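Local coordinates for arginine decarboxylase, A207R protein (Paramecium bursaria Chlorella virus 1, PDB 2NVA) that decarboxylates arginine to agmatine with the help of pyridoxal 5'-phosphate, using a TIM-barrel domain of the eukaryotic ornithine decarboxylase-like type, at residues P43-K48 / F256-Y261; V54-M59 / V64-A69; K75-I80 / S85-A90. One frame throughout, in Å; residues are numbered along the deposited sequence.

Contact 1: P43-K48 / F256-Y261; sequences PHYAVK and FFAEHY. With PL2 ((4-{[(4-{[amino(imino)methyl]amino}butyl)amino]methyl}-5-hydroxy-6-methylpyridin-3-yl)methyl dihydrogen phosphate), chain I.
Tyr45 and Phe257 mark the closest approach of the two backbones, with their CA atoms 7.9 Å apart. Segment 43-48 carries the end of a barrel strand, residues 43-46, and turns into a 3-10 segment at Val47 and Lys48; segment 256-261 holds most of the short helix 255-258, which follows strand 248-251, and the turn after it. At this spacing the contact is made by side chains, and the two segments together bury 174 Å².

Phe257 bridges two strand residues that point to the same side, Pro43 and Tyr45. Pro43 CB comes up to the rim of the phenyl ring, near its plane, and stands 4.1 Å from Phe257 CE2. Tyr45 CD2 approaches Phe257 CD2 obliquely at 4.2 Å. One face of the Phe257 ring is covered by Phe256, whose CD2 lies 3.6 Å above its plane and towards the rim. With CG anti to the backbone N (chi1 171°), the Tyr45 ring extends past Phe257 until OH reaches Ala258 CB at 3.6 Å. That hydroxyl is also hydrogen-bonded to the backbone O of Asn50, which fixes the far end of the ring.

Beyond the packing, Lys48 and Ala46 meet the agmatine adduct. Lys48, its chain bent at chi3 and chi4, holds NZ above one face of the pyridine ring, 3.8 Å from PL2 C2, and forms a salt bridge with Asp67. On that same side, Ala46 CB lies 3.9 Å from PL2 C6. Residues at and just after a strand end lining the cofactor, with a helix behind them at whose start the backbone N atoms of Gly254 and Arg255 bind it, are characteristic of the active site of a pyridoxal-phosphate TIM barrel.

Contact 2: V54-M59 / V64-A69; sequences VLLKTM and VNFDCA. With PL2 ((4-{[(4-{[amino(imino)methyl]amino}butyl)amino]methyl}-5-hydroxy-6-methylpyridin-3-yl)methyl dihydrogen phosphate), chain I.
Leu56 is the first residue of helix segment 54-59 to reach the following strand, and it uses both side chain and backbone to do so. Its CD2 lies 4.1 Å from CE1 of Phe66, the two side chains crossing at a slant. Its carbonyl O lies at the rim of the same phenyl ring, near the ring plane, 3.7 Å from Phe66 CZ.

Two residues on, Thr58 faces away from the strand and ties the helix to itself. Its OG1 donates to Val54 O over 2.7 Å, while its backbone N donates to the same oxygen from the opposite face of the carbonyl plane. One acceptor thus serves two donors, and the hydroxyl is satisfied within its own helix.

Met59 has the largest share on the helix side. Helix 53-61 is the connection between parallel strands 41-46 and 65-68, a beta-alpha-beta unit of the TIM barrel, and Met59 sits near the return to the second strand. Its CB packs obliquely on Phe66, 3.7 Å from CZ. The chain then folds back at chi2 (-59°), which brings SD within 3.9 Å of Val64 CG1, and CE carries on, away from the strand, to Tyr45 and Phe257. The carbonyl of Met59 accepts a hydrogen bond from Val64 N at 3.0 Å, fairly straight at the hydrogen (153°), though the donor is tilted 33° out of the carbonyl plane. This bond draws the start of segment 64-69 against the helix.

Phe66 also packs on Val77 of helix 71-80, so its ring is shared by two neighbouring helices. The next strand residue, Asp67, faces the barrel interior instead: Ala46 and Ala90 lie beside it, and its OD1 stands 3.1 Å from the pyridine N1 of PL2.

Contact 3: K75-I80 / S85-A90; sequences KKVIQI and SRIIFA
Arg86 NH1, one residue before the Ile87 side chain that packs on Val77, is hydrogen-bonded to two backbone carbonyls, those of Val64 and Cys60, while NE of the same guanidinium group bonds to Asn65 OD1. Three acceptors therefore hold the group and limit its rotation. They tie the start of strand 87-89 to its parallel neighbour 65-68, through Val64 O just before that strand and Asn65 OD1 in it, and to the end of helix 53-61 through Cys60 O. The two strands and helix 71-80 form a beta-alpha-beta unit, a repeating element of the TIM barrel.

Across the unit, the helix and strand are well separated: the nearest CA atoms, those of Val77 and Ile87, are 8.4 Å apart. Side chains span the interval, but the surface buried is modest at 97 Å². Val77 and Ile87 point at each other and meet tip to tip, Val77 CG1 lying 3.8 Å from Ile87 CD1. The Ile87 chain is extended at chi2 (169°), which carries CD1 outward to the helix, and its CG1 follows at 4.0 Å from Val77 CG1. Cys68, on the neighbouring strand, touches both residues. Val77 also rests on Val82 and Val47, so it is packed from the strand side and from nearby loops, in keeping with its buried position.

Within the helix, Gln79 N donates to Lys75 O at 2.9 Å. Ile80 N makes two weak bonds, to Lys76 O and Val77 O. At the other end of the strand segment, Phe89 is the centre of an inverse gamma turn, after which comes Ala90, a residue of the agmatine-adduct pocket.

The end of the Ile78 side chain comes nearer the strand than its start does. This side chain, which also touches Gln105 of helix 96-105, makes a long approach, CG1 standing 4.4 Å from Ile87 CD1.

All three contacts lie in the TIM-barrel domain and share its parallel sheet, where strands 41-46, 65-68 and 87-89 are consecutive neighbours. The centres of contacts 1 and 2 are 8 Å apart, as are those of contacts 2 and 3; contacts 1 and 3 are 14 Å apart. Contacts 2 and 3 follow each other along the chain as successive helix-to-strand returns, whereas contact 1 spans both, joining the first of these strands to helix 255-258 after most of the barrel. Backbone hydrogen bonds from Tyr45 to Asn65 and Asp67, and from Phe66 to Ile88, connect them. The shared strands thereby bring Ala46, Asp67 and Ala90 to one cofactor pocket.

Contact 1: P43-K48 / F256-Y261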
loop_
_atom_site.group_PDB
_atom_site.type_symbol
_atom_site.label_atom_id
_atom_site.label_comp_id
_atom_site.label_asym_id
_atom_site.label_seq_id
_atom_site.Cartn_x
_atom_site.Cartn_y
_atom_site.Cartn_z
ATOM N N PRO A 43 -18.998 -9.643 -20.092
ATOM C CA PRO A 43 -18.011 -9.215 -19.100
ATOM C C PRO A 43 -18.460 -7.949 -18.372
ATOM O O PRO A 43 -18.888 -6.982 -19.007
ATOM C CB PRO A 43 -16.755 -8.941 -19.943
ATOM C CG PRO A 43 -17.280 -8.567 -21.298
ATOM C CD PRO A 43 -18.627 -9.250 -21.469
ATOM N N HIS A 44 -18.376 -7.983 -17.045
ATOM C CA HIS A 44 -18.519 -6.798 -16.228
ATOM C C HIS A 44 -17.139 -6.471 -15.674
ATOM O O HIS A 44 -16.725 -7.059 -14.683
ATOM C CB HIS A 44 -19.534 -7.041 -15.096
ATOM C CG HIS A 44 -20.958 -6.969 -15.558
ATOM N ND1 HIS A 44 -21.822 -5.970 -15.159
ATOM C CD2 HIS A 44 -21.662 -7.756 -16.406
ATOM C CE1 HIS A 44 -22.997 -6.146 -15.743
ATOM N NE2 HIS A 44 -22.930 -7.226 -16.501
ATOM N N TYR A 45 -16.446 -5.543 -16.333
ATOM C CA TYR A 45 -15.056 -5.245 -15.981
ATOM C C TYR A 45 -14.935 -4.773 -14.520
ATOM O O TYR A 45 -15.651 -3.870 -14.091
ATOM C CB TYR A 45 -14.457 -4.197 -16.932
ATOM C CG TYR A 45 -13.098 -3.708 -16.485
ATOM C CD1 TYR A 45 -12.907 -2.374 -16.060
ATOM C CD2 TYR A 45 -12.010 -4.578 -16.434
ATOM C CE1 TYR A 45 -11.657 -1.923 -15.614
ATOM C CE2 TYR A 45 -10.752 -4.143 -15.996
ATOM C CZ TYR A 45 -10.577 -2.822 -15.596
ATOM O OH TYR A 45 -9.344 -2.394 -15.149
ATOM N N ALA A 46 -14.000 -5.380 -13.786
ATOM C CA ALA A 46 -13.749 -5.039 -12.386
ATOM C C ALA A 46 -12.900 -3.775 -12.316
ATOM O O ALA A 46 -11.672 -3.813 -12.441
ATOM C CB ALA A 46 -13.069 -6.218 -11.646
ATOM N N VAL A 47 -13.587 -2.650 -12.137
ATOM C CA VAL A 47 -12.993 -1.315 -12.142
ATOM C C VAL A 47 -11.798 -1.201 -11.163
ATOM O O VAL A 47 -10.818 -0.498 -11.444
ATOM C CB VAL A 47 -14.090 -0.265 -11.793
ATOM C CG1 VAL A 47 -13.499 1.148 -11.619
ATOM C CG2 VAL A 47 -15.197 -0.280 -12.883
ATOM N N LYS A 48 -11.889 -1.913 -10.044
ATOM C CA LYS A 48 -10.857 -1.887 -9.004
ATOM C C LYS A 48 -9.477 -2.284 -9.506
ATOM O O LYS A 48 -8.473 -1.890 -8.917
ATOM C CB LYS A 48 -11.251 -2.807 -7.837
ATOM C CG LYS A 48 -11.477 -4.251 -8.269
ATOM C CD LYS A 48 -11.800 -5.186 -7.104
ATOM C CE LYS A 48 -13.285 -5.218 -6.767
ATOM N NZ LYS A 48 -14.207 -5.680 -7.915
ATOM N N PHE A 256 -7.779 -9.795 -16.778
ATOM C CA PHE A 256 -7.831 -10.264 -18.164
ATOM C C PHE A 256 -7.645 -9.103 -19.142
ATOM O O PHE A 256 -6.887 -9.216 -20.109
ATOM C CB PHE A 256 -9.132 -11.025 -18.475
ATOM C CG PHE A 256 -9.174 -11.628 -19.867
ATOM C CD1 PHE A 256 -8.771 -12.943 -20.079
ATOM C CD2 PHE A 256 -9.608 -10.869 -20.960
ATOM C CE1 PHE A 256 -8.799 -13.497 -21.377
ATOM C CE2 PHE A 256 -9.633 -11.408 -22.258
ATOM C CZ PHE A 256 -9.232 -12.721 -22.460
ATOM N N PHE A 257 -8.324 -7.992 -18.879
ATOM C CA PHE A 257 -8.232 -6.811 -19.744
ATOM C C PHE A 257 -7.145 -5.832 -19.335
ATOM O O PHE A 257 -6.524 -5.206 -20.190
ATOM C CB PHE A 257 -9.580 -6.088 -19.815
ATOM C CG PHE A 257 -10.674 -6.926 -20.401
ATOM C CD1 PHE A 257 -10.628 -7.310 -21.739
ATOM C CD2 PHE A 257 -11.747 -7.339 -19.625
ATOM C CE1 PHE A 257 -11.634 -8.103 -22.296
ATOM C CE2 PHE A 257 -12.760 -8.137 -20.172
ATOM C CZ PHE A 257 -12.700 -8.513 -21.519
ATOM N N ALA A 258 -6.931 -5.692 -18.028
ATOM C CA ALA A 258 -6.043 -4.637 -17.513
ATOM C C ALA A 258 -4.562 -4.992 -17.601
ATOM O O ALA A 258 -3.724 -4.103 -17.766
ATOM C CB ALA A 258 -6.433 -4.256 -16.083
ATOM N N GLU A 259 -4.224 -6.276 -17.479
ATOM C CA GLU A 259 -2.793 -6.644 -17.389
ATOM C C GLU A 259 -1.942 -6.035 -18.516
ATOM O O GLU A 259 -0.947 -5.352 -18.251
ATOM C CB GLU A 259 -2.603 -8.161 -17.343
ATOM C CG GLU A 259 -1.123 -8.591 -17.284
ATOM C CD GLU A 259 -0.922 -10.095 -17.136
ATOM O OE1 GLU A 259 -1.913 -10.839 -16.953
ATOM O OE2 GLU A 259 0.251 -10.549 -17.189
ATOM N N HIS A 260 -2.346 -6.273 -19.759
ATOM C CA HIS A 260 -1.520 -5.914 -20.915
ATOM C C HIS A 260 -1.766 -4.498 -21.410
ATOM O O HIS A 260 -1.169 -4.062 -22.396
ATOM C CB HIS A 260 -1.756 -6.916 -22.053
ATOM C CG HIS A 260 -1.518 -8.338 -21.648
ATOM N ND1 HIS A 260 -0.291 -8.786 -21.199
ATOM C CD2 HIS A 260 -2.345 -9.410 -21.625
ATOM C CE1 HIS A 260 -0.379 -10.073 -20.905
ATOM N NE2 HIS A 260 -1.613 -10.476 -21.165
ATOM N N TYR A 261 -2.652 -3.788 -20.727
ATOM C CA TYR A 261 -3.006 -2.432 -21.115
ATOM C C TYR A 261 -1.820 -1.459 -21.089
ATOM O O TYR A 261 -1.732 -0.549 -21.919
ATOM C CB TYR A 261 -4.122 -1.920 -20.199
ATOM C CG TYR A 261 -4.574 -0.481 -20.442
ATOM C CD1 TYR A 261 -4.948 -0.036 -21.714
ATOM C CD2 TYR A 261 -4.687 0.423 -19.371
ATOM C CE1 TYR A 261 -5.380 1.276 -21.918
ATOM C CE2 TYR A 261 -5.112 1.713 -19.555
ATOM C CZ TYR A 261 -5.470 2.146 -20.832
ATOM O OH TYR A 261 -5.903 3.441 -21.013
HETATM N N1 PL2 I . -14.857 -9.509 -9.014
HETATM C C2 PL2 I . -14.725 -9.413 -7.681
HETATM C C2A PL2 I . -15.976 -9.374 -6.780
HETATM C C3 PL2 I . -13.434 -9.352 -7.138
HETATM O O3 PL2 I . -13.327 -9.273 -5.785
HETATM C C4 PL2 I . -12.285 -9.395 -7.953
HETATM C C4A PL2 I . -10.835 -9.318 -7.390
HETATM C C5 PL2 I . -12.509 -9.501 -9.341
HETATM C C6 PL2 I . -13.800 -9.551 -9.834
HETATM P P PL2 I . -9.375 -10.581 -11.415
HETATM N N PL2 I . -10.732 -9.836 -6.007
HETATM C CA PL2 I . -9.750 -9.075 -5.222
HETATM C CG PL2 I . -7.324 -8.383 -5.013
HETATM O OP2 PL2 I . -8.252 -11.647 -10.991
HETATM O OP3 PL2 I . -8.602 -9.164 -11.620
HETATM O OP1 PL2 I . -10.111 -11.010 -12.641
HETATM O OP4 PL2 I . -10.299 -10.464 -10.102
HETATM C C5M PL2 I . -11.323 -9.560 -10.325
HETATM C CB PL2 I . -8.360 -9.089 -5.891
HETATM C CD PL2 I . -5.921 -8.426 -5.663
HETATM N NE PL2 I . -5.032 -7.635 -4.783
HETATM C CZ PL2 I . -3.811 -7.176 -5.099
HETATM N NH2 PL2 I . -3.125 -6.450 -4.183
HETATM N NH1 PL2 I . -3.273 -7.434 -6.294
#

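Contact 2: V54-M59 / V64-A69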
loop_
_atom_site.group_PDB
_atom_site.type_symbol
_atom_site.label_atom_id
_atom_site.label_comp_id
_atom_site.label_asym_id
_atom_site.label_seq_id
_atom_site.Cartn_x
_atom_site.Cartn_y
_atom_site.Cartn_z
ATOM N N VAL A 54 -9.344 6.473 -19.464
ATOM C CA VAL A 54 -9.325 6.087 -20.886
ATOM C C VAL A 54 -9.681 4.609 -21.049
ATOM O O VAL A 54 -10.404 4.238 -21.978
ATOM C CB VAL A 54 -7.959 6.428 -21.542
ATOM C CG1 VAL A 54 -7.837 5.812 -22.931
ATOM C CG2 VAL A 54 -7.791 7.942 -21.623
ATOM N N LEU A 55 -9.176 3.776 -20.138
ATOM C CA LEU A 55 -9.516 2.354 -20.132
ATOM C C LEU A 55 -11.025 2.166 -19.953
ATOM O O LEU A 55 -11.640 1.378 -20.671
ATOM C CB LEU A 55 -8.773 1.621 -19.006
ATOM C CG LEU A 55 -9.009 0.115 -18.853
ATOM C CD1 LEU A 55 -8.617 -0.645 -20.118
ATOM C CD2 LEU A 55 -8.264 -0.437 -17.640
ATOM N N LEU A 56 -11.602 2.898 -19.003
ATOM C CA LEU A 56 -13.022 2.770 -18.713
ATOM C C LEU A 56 -13.861 3.244 -19.901
ATOM O O LEU A 56 -14.867 2.620 -20.231
ATOM C CB LEU A 56 -13.394 3.542 -17.449
ATOM C CG LEU A 56 -12.750 3.115 -16.126
ATOM C CD1 LEU A 56 -13.235 4.026 -14.995
ATOM C CD2 LEU A 56 -13.023 1.645 -15.788
ATOM N N LYS A 57 -13.446 4.338 -20.537
ATOM C CA LYS A 57 -14.156 4.824 -21.732
ATOM C C LYS A 57 -14.068 3.815 -22.877
ATOM O O LYS A 57 -15.035 3.618 -23.621
ATOM C CB LYS A 57 -13.640 6.207 -22.156
ATOM C CG LYS A 57 -14.279 6.803 -23.428
ATOM C CD LYS A 57 -15.802 6.902 -23.315
ATOM C CE LYS A 57 -16.374 7.739 -24.468
ATOM N NZ LYS A 57 -17.872 7.562 -24.610
ATOM N N THR A 58 -12.905 3.187 -23.021
ATOM C CA THR A 58 -12.695 2.162 -24.039
ATOM C C THR A 58 -13.625 0.967 -23.831
ATOM O O THR A 58 -14.216 0.459 -24.785
ATOM C CB THR A 58 -11.233 1.693 -24.050
ATOM O OG1 THR A 58 -10.380 2.821 -24.295
ATOM C CG2 THR A 58 -11.000 0.651 -25.137
ATOM N N MET A 59 -13.733 0.531 -22.577
ATOM C CA MET A 59 -14.679 -0.507 -22.150
ATOM C C MET A 59 -16.107 -0.095 -22.528
ATOM O O MET A 59 -16.849 -0.855 -23.159
ATOM C CB MET A 59 -14.637 -0.689 -20.612
ATOM C CG MET A 59 -13.341 -1.299 -19.965
ATOM S SD MET A 59 -12.978 -2.956 -20.610
ATOM C CE MET A 59 -11.437 -3.181 -19.755
ATOM N N VAL A 64 -18.782 -3.190 -23.049
ATOM C CA VAL A 64 -18.425 -3.956 -21.852
ATOM C C VAL A 64 -19.144 -3.321 -20.664
ATOM O O VAL A 64 -19.293 -2.096 -20.629
ATOM C CB VAL A 64 -16.890 -3.937 -21.618
ATOM C CG1 VAL A 64 -16.499 -4.681 -20.329
ATOM C CG2 VAL A 64 -16.144 -4.549 -22.828
ATOM N N ASN A 65 -19.604 -4.149 -19.720
ATOM C CA ASN A 65 -20.293 -3.650 -18.533
ATOM C C ASN A 65 -19.329 -3.553 -17.352
ATOM O O ASN A 65 -18.132 -3.705 -17.546
ATOM C CB ASN A 65 -21.517 -4.512 -18.228
ATOM C CG ASN A 65 -22.605 -4.358 -19.267
ATOM O OD1 ASN A 65 -22.582 -3.430 -20.079
ATOM N ND2 ASN A 65 -23.579 -5.261 -19.238
ATOM N N PHE A 66 -19.842 -3.269 -16.157
ATOM C CA PHE A 66 -18.956 -2.923 -15.040
ATOM C C PHE A 66 -19.309 -3.594 -13.733
ATOM O O PHE A 66 -20.487 -3.811 -13.421
ATOM C CB PHE A 66 -18.875 -1.397 -14.875
ATOM C CG PHE A 66 -18.332 -0.712 -16.092
ATOM C CD1 PHE A 66 -16.965 -0.543 -16.252
ATOM C CD2 PHE A 66 -19.183 -0.312 -17.118
ATOM C CE1 PHE A 66 -16.456 0.048 -17.394
ATOM C CE2 PHE A 66 -18.677 0.289 -18.281
ATOM C CZ PHE A 66 -17.323 0.475 -18.408
ATOM N N ASP A 67 -18.251 -3.959 -13.017
ATOM C CA ASP A 67 -18.321 -4.441 -11.643
ATOM C C ASP A 67 -17.714 -3.352 -10.772
ATOM O O ASP A 67 -16.508 -3.090 -10.845
ATOM C CB ASP A 67 -17.554 -5.773 -11.512
ATOM C CG ASP A 67 -17.047 -6.042 -10.111
ATOM O OD1 ASP A 67 -16.071 -6.814 -9.976
ATOM O OD2 ASP A 67 -17.585 -5.470 -9.123
ATOM N N CYS A 68 -18.553 -2.699 -9.969
ATOM C CA CYS A 68 -18.083 -1.646 -9.076
ATOM C C CYS A 68 -18.119 -2.115 -7.635
ATOM O O CYS A 68 -19.058 -2.788 -7.229
ATOM C CB CYS A 68 -18.940 -0.393 -9.220
ATOM S SG CYS A 68 -18.791 0.428 -10.833
ATOM N N ALA A 69 -17.110 -1.730 -6.858
ATOM C CA ALA A 69 -16.938 -2.218 -5.488
ATOM C C ALA A 69 -17.406 -1.229 -4.430
ATOM O O ALA A 69 -17.526 -1.592 -3.258
ATOM C CB ALA A 69 -15.462 -2.575 -5.244
HETATM N N1 PL2 I . -14.857 -9.509 -9.014
HETATM C C2 PL2 I . -14.725 -9.413 -7.681
HETATM C C2A PL2 I . -15.976 -9.374 -6.780
HETATM C C3 PL2 I . -13.434 -9.352 -7.138
HETATM O O3 PL2 I . -13.327 -9.273 -5.785
HETATM C C4 PL2 I . -12.285 -9.395 -7.953
HETATM C C4A PL2 I . -10.835 -9.318 -7.390
HETATM C C5 PL2 I . -12.509 -9.501 -9.341
HETATM C C6 PL2 I . -13.800 -9.551 -9.834
HETATM P P PL2 I . -9.375 -10.581 -11.415
HETATM N N PL2 I . -10.732 -9.836 -6.007
HETATM C CA PL2 I . -9.750 -9.075 -5.222
HETATM C CG PL2 I . -7.324 -8.383 -5.013
HETATM O OP2 PL2 I . -8.252 -11.647 -10.991
HETATM O OP3 PL2 I . -8.602 -9.164 -11.620
HETATM O OP1 PL2 I . -10.111 -11.010 -12.641
HETATM O OP4 PL2 I . -10.299 -10.464 -10.102
HETATM C C5M PL2 I . -11.323 -9.560 -10.325
HETATM C CB PL2 I . -8.360 -9.089 -5.891
HETATM C CD PL2 I . -5.921 -8.426 -5.663
HETATM N NE PL2 I . -5.032 -7.635 -4.783
HETATM C CZ PL2 I . -3.811 -7.176 -5.099
HETATM N NH2 PL2 I . -3.125 -6.450 -4.183
HETATM N NH1 PL2 I . -3.273 -7.434 -6.294
#

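Contact 3: K75-I80 / S85-A90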
loop_
_atom_site.group_PDB
_atom_site.type_symbol
_atom_site.label_atom_id
_atom_site.label_comp_id
_atom_site.label_asym_id
_atom_site.label_seq_id
_atom_site.Cartn_x
_atom_site.Cartn_y
_atom_site.Cartn_z
ATOM N N LYS A 75 -19.533 6.182 -9.182
ATOM C CA LYS A 75 -19.401 7.571 -9.667
ATOM C C LYS A 75 -18.457 7.684 -10.869
ATOM O O LYS A 75 -18.764 8.398 -11.832
ATOM C CB LYS A 75 -18.895 8.477 -8.537
ATOM C CG LYS A 75 -19.906 8.692 -7.427
ATOM C CD LYS A 75 -19.309 9.507 -6.264
ATOM C CE LYS A 75 -20.258 9.431 -5.047
ATOM N NZ LYS A 75 -19.907 10.477 -4.023
ATOM N N LYS A 76 -17.312 6.998 -10.796
ATOM C CA LYS A 76 -16.306 6.996 -11.882
ATOM C C LYS A 76 -16.924 6.516 -13.188
ATOM O O LYS A 76 -16.724 7.132 -14.225
ATOM C CB LYS A 76 -15.090 6.106 -11.549
ATOM C CG LYS A 76 -14.171 6.688 -10.491
ATOM C CD LYS A 76 -12.893 5.852 -10.325
ATOM C CE LYS A 76 -11.849 6.592 -9.443
ATOM N NZ LYS A 76 -12.273 6.699 -7.986
ATOM N N VAL A 77 -17.669 5.413 -13.114
ATOM C CA VAL A 77 -18.291 4.794 -14.286
ATOM C C VAL A 77 -19.410 5.679 -14.861
ATOM O O VAL A 77 -19.508 5.864 -16.093
ATOM C CB VAL A 77 -18.782 3.355 -13.952
ATOM C CG1 VAL A 77 -19.626 2.761 -15.084
ATOM C CG2 VAL A 77 -17.568 2.458 -13.647
ATOM N N ILE A 78 -20.237 6.228 -13.970
ATOM C CA ILE A 78 -21.307 7.152 -14.376
ATOM C C ILE A 78 -20.740 8.400 -15.069
ATOM O O ILE A 78 -21.251 8.845 -16.100
ATOM C CB ILE A 78 -22.234 7.521 -13.180
ATOM C CG1 ILE A 78 -23.037 6.281 -12.757
ATOM C CG2 ILE A 78 -23.167 8.703 -13.539
ATOM C CD1 ILE A 78 -23.893 6.476 -11.490
ATOM N N GLN A 79 -19.661 8.931 -14.516
ATOM C CA GLN A 79 -18.995 10.105 -15.097
ATOM C C GLN A 79 -18.440 9.870 -16.514
ATOM O O GLN A 79 -18.305 10.816 -17.288
ATOM C CB GLN A 79 -17.909 10.634 -14.147
ATOM C CG GLN A 79 -18.388 11.803 -13.250
ATOM C CD GLN A 79 -18.885 11.376 -11.852
ATOM O OE1 GLN A 79 -18.201 11.642 -10.832
ATOM N NE2 GLN A 79 -20.061 10.701 -11.789
ATOM N N ILE A 80 -18.121 8.618 -16.835
ATOM C CA ILE A 80 -17.688 8.190 -18.175
ATOM C C ILE A 80 -18.863 8.235 -19.176
ATOM O O ILE A 80 -18.657 8.334 -20.400
ATOM C CB ILE A 80 -17.059 6.746 -18.100
ATOM C CG1 ILE A 80 -15.701 6.754 -17.371
ATOM C CG2 ILE A 80 -16.926 6.088 -19.473
ATOM C CD1 ILE A 80 -14.644 7.720 -17.959
ATOM N N SER A 85 -27.541 1.091 -15.247
ATOM C CA SER A 85 -28.134 -0.240 -15.541
ATOM C C SER A 85 -27.070 -1.284 -15.929
ATOM O O SER A 85 -27.327 -2.495 -15.853
ATOM C CB SER A 85 -29.201 -0.142 -16.638
ATOM O OG SER A 85 -28.646 0.284 -17.871
ATOM N N ARG A 86 -25.901 -0.798 -16.372
ATOM C CA ARG A 86 -24.779 -1.660 -16.800
ATOM C C ARG A 86 -23.813 -2.060 -15.665
ATOM O O ARG A 86 -22.820 -2.732 -15.915
ATOM C CB ARG A 86 -24.005 -1.006 -17.954
ATOM C CG ARG A 86 -24.767 -1.003 -19.261
ATOM C CD ARG A 86 -24.161 -0.001 -20.236
ATOM N NE ARG A 86 -22.855 -0.442 -20.743
ATOM C CZ ARG A 86 -22.141 0.230 -21.647
ATOM N NH1 ARG A 86 -20.970 -0.236 -22.060
ATOM N NH2 ARG A 86 -22.594 1.378 -22.128
ATOM N N ILE A 87 -24.118 -1.643 -14.432
ATOM C CA ILE A 87 -23.246 -1.866 -13.264
ATOM C C ILE A 87 -23.816 -2.964 -12.362
ATOM O O ILE A 87 -25.022 -2.963 -12.078
ATOM C CB ILE A 87 -23.075 -0.547 -12.446
ATOM C CG1 ILE A 87 -22.478 0.548 -13.345
ATOM C CG2 ILE A 87 -22.199 -0.763 -11.178
ATOM C CD1 ILE A 87 -22.505 1.940 -12.729
ATOM N N ILE A 88 -22.959 -3.902 -11.943
ATOM C CA ILE A 88 -23.271 -4.813 -10.837
ATOM C C ILE A 88 -22.457 -4.293 -9.656
ATOM O O ILE A 88 -21.237 -4.106 -9.776
ATOM C CB ILE A 88 -22.871 -6.290 -11.114
ATOM C CG1 ILE A 88 -23.810 -7.020 -12.101
ATOM C CG2 ILE A 88 -22.903 -7.121 -9.822
ATOM C CD1 ILE A 88 -24.644 -6.137 -12.950
ATOM N N PHE A 89 -23.136 -4.037 -8.532
ATOM C CA PHE A 89 -22.456 -3.662 -7.301
ATOM C C PHE A 89 -21.961 -4.968 -6.682
ATOM O O PHE A 89 -22.614 -5.533 -5.787
ATOM C CB PHE A 89 -23.439 -2.938 -6.377
ATOM C CG PHE A 89 -22.794 -2.048 -5.334
ATOM C CD1 PHE A 89 -21.465 -2.230 -4.926
ATOM C CD2 PHE A 89 -23.561 -1.063 -4.708
ATOM C CE1 PHE A 89 -20.912 -1.419 -3.927
ATOM C CE2 PHE A 89 -23.025 -0.247 -3.723
ATOM C CZ PHE A 89 -21.702 -0.414 -3.322
ATOM N N ALA A 90 -20.820 -5.458 -7.175
ATOM C CA ALA A 90 -20.391 -6.833 -6.870
ATOM C C ALA A 90 -19.492 -6.904 -5.628
ATOM O O ALA A 90 -18.381 -7.438 -5.680
ATOM C CB ALA A 90 -19.698 -7.463 -8.090
#